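Local structure of CRISPR system Cmr subunit Cmr1-1 (Pyrococcus furiosus, 4W8Z) at residues 86-91 with 119-124; 18-23 with 164-169; 7-12 with 130-135; 142-147 with 177-182; 249-254 with 323-328. The protein binds RNA and, with Cmr6, caps the type III-B Cmr ribonucleoprotein complex of a CRISPR system that defends the cell against mobile genetic elements. All coordinates share one frame; numbering follows the deposited sequence.

Overall arrangement
Interactions 1 to 4 are built from residues 7-182, interaction 5 from the C-terminal region. Interactions 2 and 3 reach the same four-stranded antiparallel sheet, in which strand 8-16 runs between strands 126-133 and 166-172; their centres are about 22 Å apart and I168 packs on F12. Interaction 4, its centre about 12 Å from that of interaction 3, joins helix 136-152 to the end of helix 174-178. Interaction 1, a two-stranded surface pairing nested in the loop interaction 2 closes, its connection holding helices 95-99 and 106-113, touches interaction 2, T20 N lying 2.7 Å from Y121 O. Interaction 5 stands apart, its centre about 43 Å from that of interaction 3. This apo structure holds no RNA.

Interaction 1 (86-91 with 119-124); sequences SSPKRL and HYYPPG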
# COMPACT_ATOMS: atom_id res chain seq x y z
N SER A 86 21.56 -3.74 0.68
CA SER A 86 21.78 -4.56 -0.50
C SER A 86 22.17 -3.71 -1.69
O SER A 86 21.92 -2.50 -1.71
CB SER A 86 20.53 -5.38 -0.83
OG SER A 86 20.21 -6.26 0.23
N SER A 87 22.79 -4.34 -2.68
CA SER A 87 23.10 -3.67 -3.93
C SER A 87 22.04 -4.01 -4.97
O SER A 87 21.56 -5.15 -5.01
CB SER A 87 24.49 -4.06 -4.43
OG SER A 87 24.60 -5.47 -4.55
N PRO A 88 21.65 -3.03 -5.79
CA PRO A 88 20.70 -3.29 -6.87
C PRO A 88 21.21 -4.39 -7.80
O PRO A 88 22.42 -4.48 -8.00
CB PRO A 88 20.61 -1.95 -7.60
CG PRO A 88 20.96 -0.94 -6.56
CD PRO A 88 21.99 -1.60 -5.69
N LYS A 89 20.32 -5.21 -8.33
CA LYS A 89 20.72 -6.33 -9.18
C LYS A 89 20.22 -6.14 -10.60
O LYS A 89 19.30 -5.36 -10.84
CB LYS A 89 20.20 -7.64 -8.60
CG LYS A 89 20.63 -7.91 -7.16
CD LYS A 89 22.13 -8.13 -7.06
CE LYS A 89 22.52 -8.66 -5.69
NZ LYS A 89 22.30 -7.68 -4.60
N ARG A 90 20.82 -6.87 -11.54
CA ARG A 90 20.48 -6.76 -12.95
C ARG A 90 19.07 -7.29 -13.22
O ARG A 90 18.68 -8.33 -12.70
CB ARG A 90 21.50 -7.51 -13.81
CG ARG A 90 21.57 -7.04 -15.25
CD ARG A 90 21.94 -5.57 -15.33
NE ARG A 90 22.20 -5.15 -16.70
CZ ARG A 90 21.25 -4.80 -17.57
NH1 ARG A 90 21.58 -4.42 -18.80
NH2 ARG A 90 19.97 -4.82 -17.21
N LEU A 91 18.32 -6.56 -14.04
CA LEU A 91 16.95 -6.95 -14.36
C LEU A 91 16.89 -7.94 -15.52
O LEU A 91 17.40 -7.67 -16.60
CB LEU A 91 16.11 -5.71 -14.68
CG LEU A 91 14.66 -5.98 -15.12
CD1 LEU A 91 13.87 -6.61 -13.98
CD2 LEU A 91 13.99 -4.70 -15.60
N HIS A 119 18.40 -1.84 -13.23
CA HIS A 119 18.51 -2.53 -11.95
C HIS A 119 17.27 -2.35 -11.08
O HIS A 119 16.51 -1.39 -11.24
CB HIS A 119 19.75 -2.07 -11.20
CG HIS A 119 21.03 -2.30 -11.94
ND1 HIS A 119 21.43 -1.51 -12.99
CD2 HIS A 119 21.99 -3.24 -11.77
CE1 HIS A 119 22.60 -1.95 -13.44
NE2 HIS A 119 22.96 -3.00 -12.73
N TYR A 120 17.08 -3.28 -10.15
CA TYR A 120 15.98 -3.22 -9.19
C TYR A 120 16.43 -3.85 -7.89
O TYR A 120 17.57 -4.30 -7.77
CB TYR A 120 14.73 -3.93 -9.74
CG TYR A 120 14.82 -5.44 -9.76
CD1 TYR A 120 15.78 -6.10 -10.52
CD2 TYR A 120 13.92 -6.22 -9.04
CE1 TYR A 120 15.85 -7.48 -10.55
CE2 TYR A 120 13.98 -7.60 -9.07
CZ TYR A 120 14.94 -8.23 -9.82
OH TYR A 120 14.99 -9.60 -9.83
N TYR A 121 15.55 -3.88 -6.90
CA TYR A 121 15.83 -4.57 -5.65
C TYR A 121 15.00 -5.84 -5.57
O TYR A 121 13.79 -5.79 -5.34
CB TYR A 121 15.55 -3.67 -4.44
CG TYR A 121 16.55 -2.56 -4.23
CD1 TYR A 121 17.83 -2.83 -3.76
CD2 TYR A 121 16.21 -1.23 -4.49
CE1 TYR A 121 18.74 -1.81 -3.56
CE2 TYR A 121 17.12 -0.21 -4.29
CZ TYR A 121 18.38 -0.50 -3.82
OH TYR A 121 19.28 0.51 -3.62
N PRO A 122 15.65 -7.00 -5.77
CA PRO A 122 14.95 -8.29 -5.78
C PRO A 122 14.54 -8.73 -4.38
O PRO A 122 15.07 -8.18 -3.41
CB PRO A 122 15.99 -9.24 -6.38
CG PRO A 122 17.29 -8.65 -5.98
CD PRO A 122 17.10 -7.16 -6.01
N PRO A 123 13.59 -9.68 -4.28
CA PRO A 123 13.20 -10.24 -2.98
C PRO A 123 14.42 -10.64 -2.15
O PRO A 123 15.28 -11.36 -2.64
CB PRO A 123 12.37 -11.46 -3.36
CG PRO A 123 11.77 -11.10 -4.68
CD PRO A 123 12.80 -10.25 -5.39
N GLY A 124 14.48 -10.16 -0.91
CA GLY A 124 15.63 -10.41 -0.06
C GLY A 124 16.45 -9.16 0.15
O GLY A 124 17.33 -9.13 1.00
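The imidazole of H119 carries the aliphatic part of R90 over one face: R90 CD sits 4.2 Å from the H119 ring centroid in a CH-pi contact, the guanidinium and ring planes 37° apart. On the Y120 ring, L91 CD1 lies over one face, 4.0 Å from Y120 CD1, while the carbonyl R90 O comes to the edge in the ring plane; the H21 ring also meets it, planes about 20° apart. Y121 receives S86 O likewise at the edge, beside CE1, and the P88 ring runs alongside the tyrosine, P88 CG 3.7 Å from Y121 OH. K89 CG, set by chi1 (-56°), crosses P122 at about a right angle, 3.6 Å from P122 CG; bends at chi2 and chi4 return NZ to its own segment to donate to S87 O at 2.7 Å and S87 OG. S86 OG is hydrogen-bonded to R126 N. Between the strands two backbone bonds join K89 and Y120 reciprocally, K89 N to Y120 O at 3.0 Å and Y120 N to K89 O at 3.1 Å. Such reciprocity marks a hydrogen-bonded antiparallel pair, here in the two-stranded ribbon of 89-90 and 119-120 on the surface of the RAMP region.

Interaction 2 (18-23 with 164-169); sequences TSTHLL and GSMKIV
T18 receives the backbone of S165 where the loop after strand 8-16 passes the start of strand 166-172, the outermost strand on this side of the four-stranded antiparallel sheet of the RAMP region. The tight part is polar and buried. S165 N donates to T18 OG1 at 3.0 Å, and one residue earlier G164 N donates to S19 O at 3.1 Å, approaching from above the carbonyl plane. With chi1 at 52°, T18 OG1 stands between its own backbone N and carbonyl carbon, facing the strand; the same hydroxyl is bonded to G162 O, tying the loop to the chain on both sides of G164. The positive phi of G164 (70°) turns this backbone just before the strand begins. Beyond T20 the segments part: H21 stays buried against Y120 and L22 reaches an exposed position, while K167, I168 and V169 follow the sheet the other way, K167 to a salt bridge with E290. Where the segments begin to part, the contact is slighter and carried mainly by side chains. M166, bent at chi2, meets T20 tip to tip; T20 OG1, which bonds to S16 OG, lies 3.2 Å from M166 CE, and T20 CG2 lies 3.9 Å from the same methyl.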
# COMPACT_ATOMS: atom_id res chain seq x y z
N THR A 18 8.61 -8.83 -2.28
CA THR A 18 8.46 -8.78 -3.73
C THR A 18 9.46 -7.81 -4.34
O THR A 18 10.06 -7.00 -3.63
CB THR A 18 7.03 -8.36 -4.15
OG1 THR A 18 6.68 -7.14 -3.48
CG2 THR A 18 6.03 -9.45 -3.79
N SER A 19 9.65 -7.90 -5.66
CA SER A 19 10.57 -7.02 -6.38
C SER A 19 10.27 -5.57 -6.06
O SER A 19 9.12 -5.13 -6.11
CB SER A 19 10.46 -7.26 -7.89
OG SER A 19 10.58 -8.64 -8.19
N THR A 20 11.32 -4.82 -5.73
CA THR A 20 11.15 -3.43 -5.29
C THR A 20 11.80 -2.48 -6.28
O THR A 20 12.92 -2.70 -6.72
CB THR A 20 11.76 -3.22 -3.88
OG1 THR A 20 11.07 -4.06 -2.93
CG2 THR A 20 11.62 -1.77 -3.44
N HIS A 21 11.08 -1.42 -6.64
CA HIS A 21 11.55 -0.47 -7.65
C HIS A 21 11.53 0.97 -7.15
O HIS A 21 10.51 1.65 -7.22
CB HIS A 21 10.71 -0.60 -8.91
CG HIS A 21 10.83 -1.94 -9.58
ND1 HIS A 21 11.65 -2.16 -10.66
CD2 HIS A 21 10.25 -3.13 -9.30
CE1 HIS A 21 11.56 -3.42 -11.03
NE2 HIS A 21 10.71 -4.03 -10.22
N LEU A 22 12.67 1.43 -6.65
CA LEU A 22 12.79 2.79 -6.13
C LEU A 22 13.24 3.72 -7.23
O LEU A 22 14.43 3.82 -7.53
CB LEU A 22 13.75 2.82 -4.95
CG LEU A 22 13.46 1.74 -3.89
CD1 LEU A 22 14.41 1.83 -2.72
CD2 LEU A 22 12.01 1.84 -3.43
N LEU A 23 12.28 4.40 -7.85
CA LEU A 23 12.54 5.15 -9.07
C LEU A 23 12.14 6.62 -8.97
O LEU A 23 11.58 7.16 -9.92
CB LEU A 23 11.81 4.50 -10.24
CG LEU A 23 12.14 3.04 -10.52
CD1 LEU A 23 11.31 2.51 -11.68
CD2 LEU A 23 13.63 2.88 -10.80
N GLY A 164 7.23 -4.06 -3.92
CA GLY A 164 7.66 -3.34 -2.74
C GLY A 164 6.96 -3.74 -1.46
O GLY A 164 6.92 -2.96 -0.50
N SER A 165 6.41 -4.94 -1.42
CA SER A 165 5.89 -5.49 -0.17
C SER A 165 7.06 -5.80 0.76
O SER A 165 8.06 -6.38 0.33
CB SER A 165 5.05 -6.73 -0.42
OG SER A 165 3.80 -6.38 -0.98
N MET A 166 6.93 -5.42 2.02
CA MET A 166 8.02 -5.52 2.98
C MET A 166 7.68 -6.38 4.19
O MET A 166 6.51 -6.58 4.51
CB MET A 166 8.43 -4.12 3.44
CG MET A 166 8.84 -3.21 2.30
SD MET A 166 10.45 -3.67 1.63
CE MET A 166 10.37 -2.91 0.02
N LYS A 167 8.71 -6.88 4.85
CA LYS A 167 8.56 -7.52 6.15
C LYS A 167 9.69 -7.06 7.07
O LYS A 167 10.74 -6.63 6.59
CB LYS A 167 8.54 -9.04 6.03
CG LYS A 167 9.91 -9.69 5.87
CD LYS A 167 9.76 -11.15 5.50
CE LYS A 167 10.85 -11.99 6.11
NZ LYS A 167 10.53 -13.44 6.01
N ILE A 168 9.46 -7.14 8.37
CA ILE A 168 10.49 -6.81 9.35
C ILE A 168 11.27 -8.06 9.73
O ILE A 168 10.69 -9.00 10.27
CB ILE A 168 9.89 -6.17 10.61
CG1 ILE A 168 9.22 -4.84 10.26
CG2 ILE A 168 10.96 -5.97 11.67
CD1 ILE A 168 8.49 -4.21 11.43
N VAL A 169 12.56 -8.09 9.44
CA VAL A 169 13.37 -9.26 9.78
C VAL A 169 13.91 -9.17 11.21
O VAL A 169 13.91 -10.16 11.93
CB VAL A 169 14.54 -9.47 8.79
CG1 VAL A 169 14.04 -10.14 7.52
CG2 VAL A 169 15.23 -8.16 8.47

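Interaction 3 (7-12 with 130-135); sequences MFIEEF and VLESPS
F8 turns its ring edge, rather than a face, to the backbone of the partner segment: S133 O and P134 O both lie at the rim in the ring plane, P134 O 3.6 Å from F8 CD2. Its chi1 (-66°) sets CG opposite the carbonyl carbon and leans the ring toward the turn that follows strand 130-133. This end of the ladder is the weaker one, since both bonds between F8 and S133 are weak, F8 N to S133 O being bent to 129°. Two residues on, E10 and L131 exchange much straighter bonds: E10 N to L131 O at 2.9 Å and L131 N to E10 O at 2.8 Å. The strand axes run 172° apart in direction and 4.7 Å from each other, as expected of antiparallel neighbours in the four-stranded sheet of the RAMP region, where strand 8-16 lies between 126-133 and 166-172. The face with F8, E10, L131 and S133 turns to helix 136-152. Buried E10 bends its carboxylate away from the partner strand to S173 OG, and F12 CE2 approaches L131 CD1 at 4.3 Å. On the other face, I9 CD1 meets V130 CG1, and E132 stretches alongside I9. After the strand, S133 OG bonds to R77 O and accepts from S135 N at 3.1 Å in an ST turn, leading into the helix for which S135 is the N-cap, its OG weakly bonded to V138 N.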
# COMPACT_ATOMS: atom_id res chain seq x y z
N MET A 7 16.16 11.24 24.37
CA MET A 7 16.78 10.71 23.16
C MET A 7 16.23 9.33 22.82
O MET A 7 16.95 8.33 22.86
CB MET A 7 18.30 10.64 23.33
CG MET A 7 18.78 10.26 24.72
SD MET A 7 20.55 9.91 24.77
CE MET A 7 20.98 10.49 26.41
N PHE A 8 14.95 9.28 22.47
CA PHE A 8 14.31 8.04 22.05
C PHE A 8 14.87 7.56 20.72
O PHE A 8 15.23 8.36 19.87
CB PHE A 8 12.80 8.22 21.95
CG PHE A 8 12.13 8.47 23.27
CD1 PHE A 8 11.84 7.42 24.13
CD2 PHE A 8 11.78 9.76 23.65
CE1 PHE A 8 11.22 7.65 25.34
CE2 PHE A 8 11.16 9.99 24.86
CZ PHE A 8 10.88 8.93 25.71
N ILE A 9 14.93 6.24 20.53
CA ILE A 9 15.45 5.69 19.29
C ILE A 9 14.87 4.31 18.96
O ILE A 9 14.86 3.41 19.80
CB ILE A 9 17.00 5.61 19.32
CG1 ILE A 9 17.53 4.93 18.06
CG2 ILE A 9 17.50 4.90 20.57
CD1 ILE A 9 19.04 5.00 17.92
N GLU A 10 14.38 4.17 17.73
CA GLU A 10 13.79 2.92 17.25
C GLU A 10 14.52 2.45 16.00
O GLU A 10 14.71 3.23 15.06
CB GLU A 10 12.30 3.11 16.95
CG GLU A 10 11.50 3.66 18.11
CD GLU A 10 11.05 2.58 19.07
OE1 GLU A 10 10.33 1.65 18.63
OE2 GLU A 10 11.40 2.66 20.27
N GLU A 11 14.92 1.18 15.97
CA GLU A 11 15.69 0.68 14.85
C GLU A 11 15.03 -0.53 14.20
O GLU A 11 14.51 -1.41 14.88
CB GLU A 11 17.11 0.32 15.31
CG GLU A 11 17.75 1.35 16.22
CD GLU A 11 19.21 1.07 16.49
OE1 GLU A 11 20.00 1.04 15.52
OE2 GLU A 11 19.58 0.86 17.67
N PHE A 12 15.06 -0.57 12.87
CA PHE A 12 14.42 -1.65 12.12
C PHE A 12 15.27 -2.12 10.93
O PHE A 12 15.94 -1.31 10.29
CB PHE A 12 13.05 -1.22 11.59
CG PHE A 12 12.07 -0.85 12.66
CD1 PHE A 12 11.20 -1.79 13.18
CD2 PHE A 12 12.02 0.45 13.15
CE1 PHE A 12 10.30 -1.46 14.16
CE2 PHE A 12 11.12 0.79 14.13
CZ PHE A 12 10.26 -0.16 14.64
N VAL A 130 15.95 3.82 10.79
CA VAL A 130 16.19 4.29 12.15
C VAL A 130 15.39 5.56 12.42
O VAL A 130 15.40 6.49 11.62
CB VAL A 130 17.69 4.57 12.40
CG1 VAL A 130 17.90 5.16 13.79
CG2 VAL A 130 18.50 3.30 12.22
N LEU A 131 14.68 5.58 13.55
CA LEU A 131 13.85 6.71 13.93
C LEU A 131 14.33 7.33 15.23
O LEU A 131 14.55 6.62 16.21
CB LEU A 131 12.38 6.28 14.06
CG LEU A 131 11.82 5.39 12.95
CD1 LEU A 131 10.40 4.93 13.29
CD2 LEU A 131 11.84 6.13 11.62
N GLU A 132 14.49 8.65 15.24
CA GLU A 132 14.96 9.36 16.42
C GLU A 132 14.11 10.59 16.72
O GLU A 132 13.77 11.36 15.82
CB GLU A 132 16.42 9.79 16.25
CG GLU A 132 17.41 8.65 16.08
CD GLU A 132 18.83 9.14 15.89
OE1 GLU A 132 19.60 9.15 16.87
OE2 GLU A 132 19.18 9.51 14.75
N SER A 133 13.77 10.78 18.00
CA SER A 133 13.00 11.94 18.42
C SER A 133 13.19 12.22 19.90
O SER A 133 13.38 11.30 20.69
CB SER A 133 11.52 11.74 18.11
OG SER A 133 10.75 12.87 18.50
N PRO A 134 13.16 13.51 20.29
CA PRO A 134 13.16 13.86 21.71
C PRO A 134 11.81 13.56 22.37
O PRO A 134 11.75 13.36 23.59
CB PRO A 134 13.43 15.37 21.71
CG PRO A 134 12.96 15.83 20.37
CD PRO A 134 13.26 14.70 19.43
N SER A 135 10.75 13.51 21.57
CA SER A 135 9.39 13.35 22.09
C SER A 135 8.91 11.90 22.09
O SER A 135 9.11 11.18 21.12
CB SER A 135 8.41 14.21 21.29
OG SER A 135 7.08 14.02 21.73

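Interaction 4 (142-147 with 177-182); sequences ATLSLW and EDLGLT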
# COMPACT_ATOMS: atom_id res chain seq x y z
N ALA A 142 5.55 7.78 14.95
CA ALA A 142 6.44 7.45 13.85
C ALA A 142 6.51 5.94 13.65
O ALA A 142 6.42 5.45 12.52
CB ALA A 142 7.82 8.03 14.09
N THR A 143 6.67 5.21 14.75
CA THR A 143 6.78 3.76 14.70
C THR A 143 5.47 3.11 14.25
O THR A 143 5.47 2.17 13.46
CB THR A 143 7.21 3.20 16.07
OG1 THR A 143 8.62 3.39 16.24
CG2 THR A 143 6.91 1.72 16.18
N LEU A 144 4.35 3.64 14.75
CA LEU A 144 3.05 3.16 14.31
C LEU A 144 2.89 3.32 12.81
O LEU A 144 2.40 2.42 12.13
CB LEU A 144 1.93 3.91 15.04
CG LEU A 144 1.62 3.39 16.45
CD1 LEU A 144 0.79 4.38 17.21
CD2 LEU A 144 0.90 2.05 16.37
N SER A 145 3.33 4.46 12.29
CA SER A 145 3.31 4.72 10.85
C SER A 145 4.09 3.66 10.09
O SER A 145 3.58 3.07 9.14
CB SER A 145 3.89 6.10 10.55
OG SER A 145 3.07 7.11 11.10
N LEU A 146 5.33 3.42 10.51
CA LEU A 146 6.18 2.43 9.87
C LEU A 146 5.59 1.03 9.99
O LEU A 146 5.64 0.25 9.04
CB LEU A 146 7.58 2.45 10.48
CG LEU A 146 8.55 1.37 9.98
CD1 LEU A 146 8.69 1.41 8.47
CD2 LEU A 146 9.89 1.57 10.63
N TRP A 147 5.03 0.72 11.16
CA TRP A 147 4.33 -0.55 11.36
C TRP A 147 3.23 -0.71 10.33
O TRP A 147 3.05 -1.78 9.76
CB TRP A 147 3.74 -0.63 12.77
CG TRP A 147 3.06 -1.94 13.06
CD1 TRP A 147 3.59 -3.02 13.71
CD2 TRP A 147 1.72 -2.32 12.69
NE1 TRP A 147 2.67 -4.04 13.78
CE2 TRP A 147 1.52 -3.64 13.15
CE3 TRP A 147 0.68 -1.67 12.01
CZ2 TRP A 147 0.32 -4.32 12.96
CZ3 TRP A 147 -0.51 -2.35 11.82
CH2 TRP A 147 -0.68 -3.66 12.30
N GLU A 177 7.08 -2.90 21.77
CA GLU A 177 7.04 -3.68 23.00
C GLU A 177 5.99 -3.10 23.95
O GLU A 177 5.15 -3.83 24.49
CB GLU A 177 8.42 -3.70 23.66
CG GLU A 177 8.57 -4.67 24.82
CD GLU A 177 9.99 -4.71 25.37
OE1 GLU A 177 10.77 -3.77 25.09
OE2 GLU A 177 10.31 -5.68 26.08
N ASP A 178 6.03 -1.79 24.12
CA ASP A 178 5.12 -1.07 25.00
C ASP A 178 3.65 -1.26 24.60
O ASP A 178 2.79 -1.50 25.44
CB ASP A 178 5.47 0.42 25.01
CG ASP A 178 5.44 1.01 26.40
OD1 ASP A 178 6.00 0.39 27.33
OD2 ASP A 178 4.85 2.11 26.56
N LEU A 179 3.38 -1.15 23.30
CA LEU A 179 2.02 -1.21 22.79
C LEU A 179 1.49 -2.64 22.66
O LEU A 179 0.33 -2.84 22.31
CB LEU A 179 1.94 -0.51 21.43
CG LEU A 179 2.36 0.95 21.35
CD1 LEU A 179 2.11 1.48 19.96
CD2 LEU A 179 1.61 1.78 22.37
N GLY A 180 2.34 -3.62 22.94
CA GLY A 180 1.94 -5.01 22.84
C GLY A 180 1.77 -5.48 21.41
O GLY A 180 0.96 -6.35 21.12
N LEU A 181 2.54 -4.88 20.50
CA LEU A 181 2.50 -5.27 19.10
C LEU A 181 3.66 -6.18 18.74
O LEU A 181 4.59 -6.38 19.54
CB LEU A 181 2.50 -4.03 18.21
CG LEU A 181 1.18 -3.26 18.23
CD1 LEU A 181 1.32 -1.94 17.49
CD2 LEU A 181 0.07 -4.11 17.62
N THR A 182 3.61 -6.76 17.55
CA THR A 182 4.63 -7.69 17.10
C THR A 182 5.35 -7.13 15.88
O THR A 182 4.98 -6.08 15.36
CB THR A 182 4.03 -9.06 16.75
OG1 THR A 182 3.23 -8.95 15.56
CG2 THR A 182 3.17 -9.58 17.89
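L144 is the first residue of segment 142-147 to make close contact with 177-182. Its CD2 branch does the touching: L144 CD2 lies 3.8 Å from L179 CD1 and 4.2 Å from L181 CD1, two methyls that reach it from either side of G180 in the sequence. The L181 side chain crosses that of L144 at about a right angle. One helical turn further on, W147 aims its indole at the same chain. A chi1 of -177° carries the ring outward from the helix, where it takes L181 CD1 over one face. At the ring edge and in its plane lies the carbonyl oxygen of T182, 3.5 Å from W147 NE1. The partner can present both leucines because the chain leaves helical geometry at G180: with positive phi (72°), this glycine forms a Schellman motif, its N bonded to E177 O at 3.2 Å, and the chain turns so that L179 and L181 both direct their CB atoms to helix 136-152. T182 OG1 bonds onward to E184 O. Around this apolar seam, L49 of helix 38-54 touches L144, S194, L195 and V198 of helix 188-206 pack on W147, and L131 of strand 126-133 lies against A142 and T143.

Interaction 5 (249-254 with 323-328); sequences KEYLRR and SNFDWF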
# COMPACT_ATOMS: atom_id res chain seq x y z
N LYS A 249 -5.76 -9.87 -15.51
CA LYS A 249 -5.83 -9.99 -16.96
C LYS A 249 -7.29 -10.06 -17.41
O LYS A 249 -7.67 -9.44 -18.41
CB LYS A 249 -5.07 -11.22 -17.44
CG LYS A 249 -5.01 -11.39 -18.95
CD LYS A 249 -4.50 -12.77 -19.32
CE LYS A 249 -4.56 -13.01 -20.82
NZ LYS A 249 -4.29 -14.44 -21.17
N GLU A 250 -8.10 -10.80 -16.67
CA GLU A 250 -9.51 -10.95 -16.99
C GLU A 250 -10.28 -9.69 -16.62
O GLU A 250 -11.20 -9.27 -17.33
CB GLU A 250 -10.10 -12.17 -16.28
CG GLU A 250 -11.60 -12.38 -16.49
CD GLU A 250 -11.99 -12.65 -17.94
OE1 GLU A 250 -11.11 -12.81 -18.81
OE2 GLU A 250 -13.21 -12.71 -18.22
N TYR A 251 -9.90 -9.09 -15.49
CA TYR A 251 -10.47 -7.82 -15.04
C TYR A 251 -10.26 -6.74 -16.10
O TYR A 251 -11.19 -6.02 -16.46
CB TYR A 251 -9.82 -7.41 -13.72
CG TYR A 251 -10.24 -6.07 -13.16
CD1 TYR A 251 -11.52 -5.89 -12.63
CD2 TYR A 251 -9.36 -5.00 -13.11
CE1 TYR A 251 -11.90 -4.67 -12.09
CE2 TYR A 251 -9.73 -3.79 -12.57
CZ TYR A 251 -11.00 -3.63 -12.06
OH TYR A 251 -11.36 -2.42 -11.53
N LEU A 252 -9.04 -6.66 -16.61
CA LEU A 252 -8.70 -5.70 -17.65
C LEU A 252 -9.39 -6.02 -18.97
O LEU A 252 -9.78 -5.11 -19.71
CB LEU A 252 -7.18 -5.66 -17.85
CG LEU A 252 -6.61 -4.77 -18.95
CD1 LEU A 252 -6.86 -3.30 -18.65
CD2 LEU A 252 -5.13 -5.05 -19.13
N ARG A 253 -9.56 -7.30 -19.27
CA ARG A 253 -10.19 -7.71 -20.52
C ARG A 253 -11.63 -7.20 -20.60
O ARG A 253 -12.04 -6.61 -21.60
CB ARG A 253 -10.16 -9.23 -20.68
CG ARG A 253 -10.54 -9.70 -22.07
CD ARG A 253 -10.68 -11.21 -22.14
NE ARG A 253 -11.77 -11.71 -21.31
CZ ARG A 253 -13.06 -11.63 -21.64
NH1 ARG A 253 -13.41 -11.06 -22.79
NH2 ARG A 253 -13.99 -12.11 -20.83
N ARG A 254 -12.39 -7.41 -19.53
CA ARG A 254 -13.77 -6.95 -19.47
C ARG A 254 -13.85 -5.43 -19.36
O ARG A 254 -14.80 -4.80 -19.84
CB ARG A 254 -14.50 -7.60 -18.29
CG ARG A 254 -14.55 -9.10 -18.36
CD ARG A 254 -15.45 -9.67 -17.29
NE ARG A 254 -15.35 -11.12 -17.23
CZ ARG A 254 -16.01 -11.88 -16.36
NH1 ARG A 254 -16.83 -11.32 -15.48
NH2 ARG A 254 -15.85 -13.19 -16.38
N SER A 323 -12.38 -1.44 -6.46
CA SER A 323 -12.86 -2.47 -5.54
C SER A 323 -13.69 -3.55 -6.22
O SER A 323 -13.89 -4.62 -5.65
CB SER A 323 -13.68 -1.83 -4.43
OG SER A 323 -14.83 -1.21 -4.98
N ASN A 324 -14.17 -3.30 -7.43
CA ASN A 324 -14.93 -4.32 -8.15
C ASN A 324 -14.02 -5.43 -8.70
O ASN A 324 -14.49 -6.36 -9.36
CB ASN A 324 -15.75 -3.70 -9.27
CG ASN A 324 -14.90 -2.95 -10.27
OD1 ASN A 324 -13.78 -2.54 -9.98
ND2 ASN A 324 -15.44 -2.74 -11.46
N PHE A 325 -12.73 -5.31 -8.41
CA PHE A 325 -11.74 -6.30 -8.82
C PHE A 325 -11.75 -7.52 -7.89
O PHE A 325 -11.22 -8.58 -8.23
CB PHE A 325 -10.35 -5.65 -8.86
CG PHE A 325 -9.20 -6.63 -8.91
CD1 PHE A 325 -8.96 -7.39 -10.05
CD2 PHE A 325 -8.35 -6.77 -7.83
CE1 PHE A 325 -7.90 -8.28 -10.10
CE2 PHE A 325 -7.29 -7.66 -7.87
CZ PHE A 325 -7.06 -8.41 -9.01
N ASP A 326 -12.37 -7.38 -6.72
CA ASP A 326 -12.33 -8.44 -5.72
C ASP A 326 -13.05 -9.71 -6.16
O ASP A 326 -12.69 -10.80 -5.73
CB ASP A 326 -12.91 -7.95 -4.38
CG ASP A 326 -14.27 -7.30 -4.53
OD1 ASP A 326 -14.94 -7.52 -5.56
OD2 ASP A 326 -14.65 -6.54 -3.62
N TRP A 327 -14.06 -9.58 -7.01
CA TRP A 327 -14.75 -10.75 -7.55
C TRP A 327 -13.77 -11.67 -8.26
O TRP A 327 -13.88 -12.89 -8.16
CB TRP A 327 -15.87 -10.35 -8.52
CG TRP A 327 -16.28 -11.49 -9.42
CD1 TRP A 327 -15.83 -11.74 -10.68
CD2 TRP A 327 -17.19 -12.54 -9.10
NE1 TRP A 327 -16.42 -12.89 -11.17
CE2 TRP A 327 -17.25 -13.40 -10.22
CE3 TRP A 327 -17.97 -12.85 -7.97
CZ2 TRP A 327 -18.06 -14.53 -10.25
CZ3 TRP A 327 -18.76 -13.98 -8.01
CH2 TRP A 327 -18.81 -14.80 -9.14
N PHE A 328 -12.81 -11.09 -8.97
CA PHE A 328 -11.91 -11.86 -9.80
C PHE A 328 -10.84 -12.57 -8.97
O PHE A 328 -10.03 -13.34 -9.50
CB PHE A 328 -11.28 -10.95 -10.86
CG PHE A 328 -12.29 -10.34 -11.79
CD1 PHE A 328 -12.86 -9.11 -11.50
CD2 PHE A 328 -12.69 -11.01 -12.93
CE1 PHE A 328 -13.80 -8.55 -12.34
CE2 PHE A 328 -13.64 -10.45 -13.78
CZ PHE A 328 -14.19 -9.22 -13.48
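Segment 249-254 of helix 237-264 comes nearest segment 323-328, a 3-10 turn leading into helix 327-330, at Y251 and F325, CA atoms 6.5 Å apart. Y251, extended by chi1 (177°), sets its ring against two phenylalanines, one over a face, the other at the edge. The F325 edge meets the Y251 face in a T-shaped pair, centroids 5.2 Å apart and planes at 69°, F325 CB also over that face. The Y251 edge points to the F328 face in an offset edge-to-face pair, Y251 CD1 3.5 Å from F328 CE1. Y251 OH donates to N324 OD1 at 2.9 Å and is also bonded to L322 N. F328 CE2 lies over one face of the R254 guanidinium. E250 holds that arginine through a 2.8 Å bond from R254 NE to E250 OE2, while R253 grips both carboxylate oxygens side-on. An aromatic cluster bordered by a salt-bridge network thus joins helix 237-264 to 323-328 within the Cmr1-like C-terminal region; the two arginines probably stabilise E250 as the carboxylate.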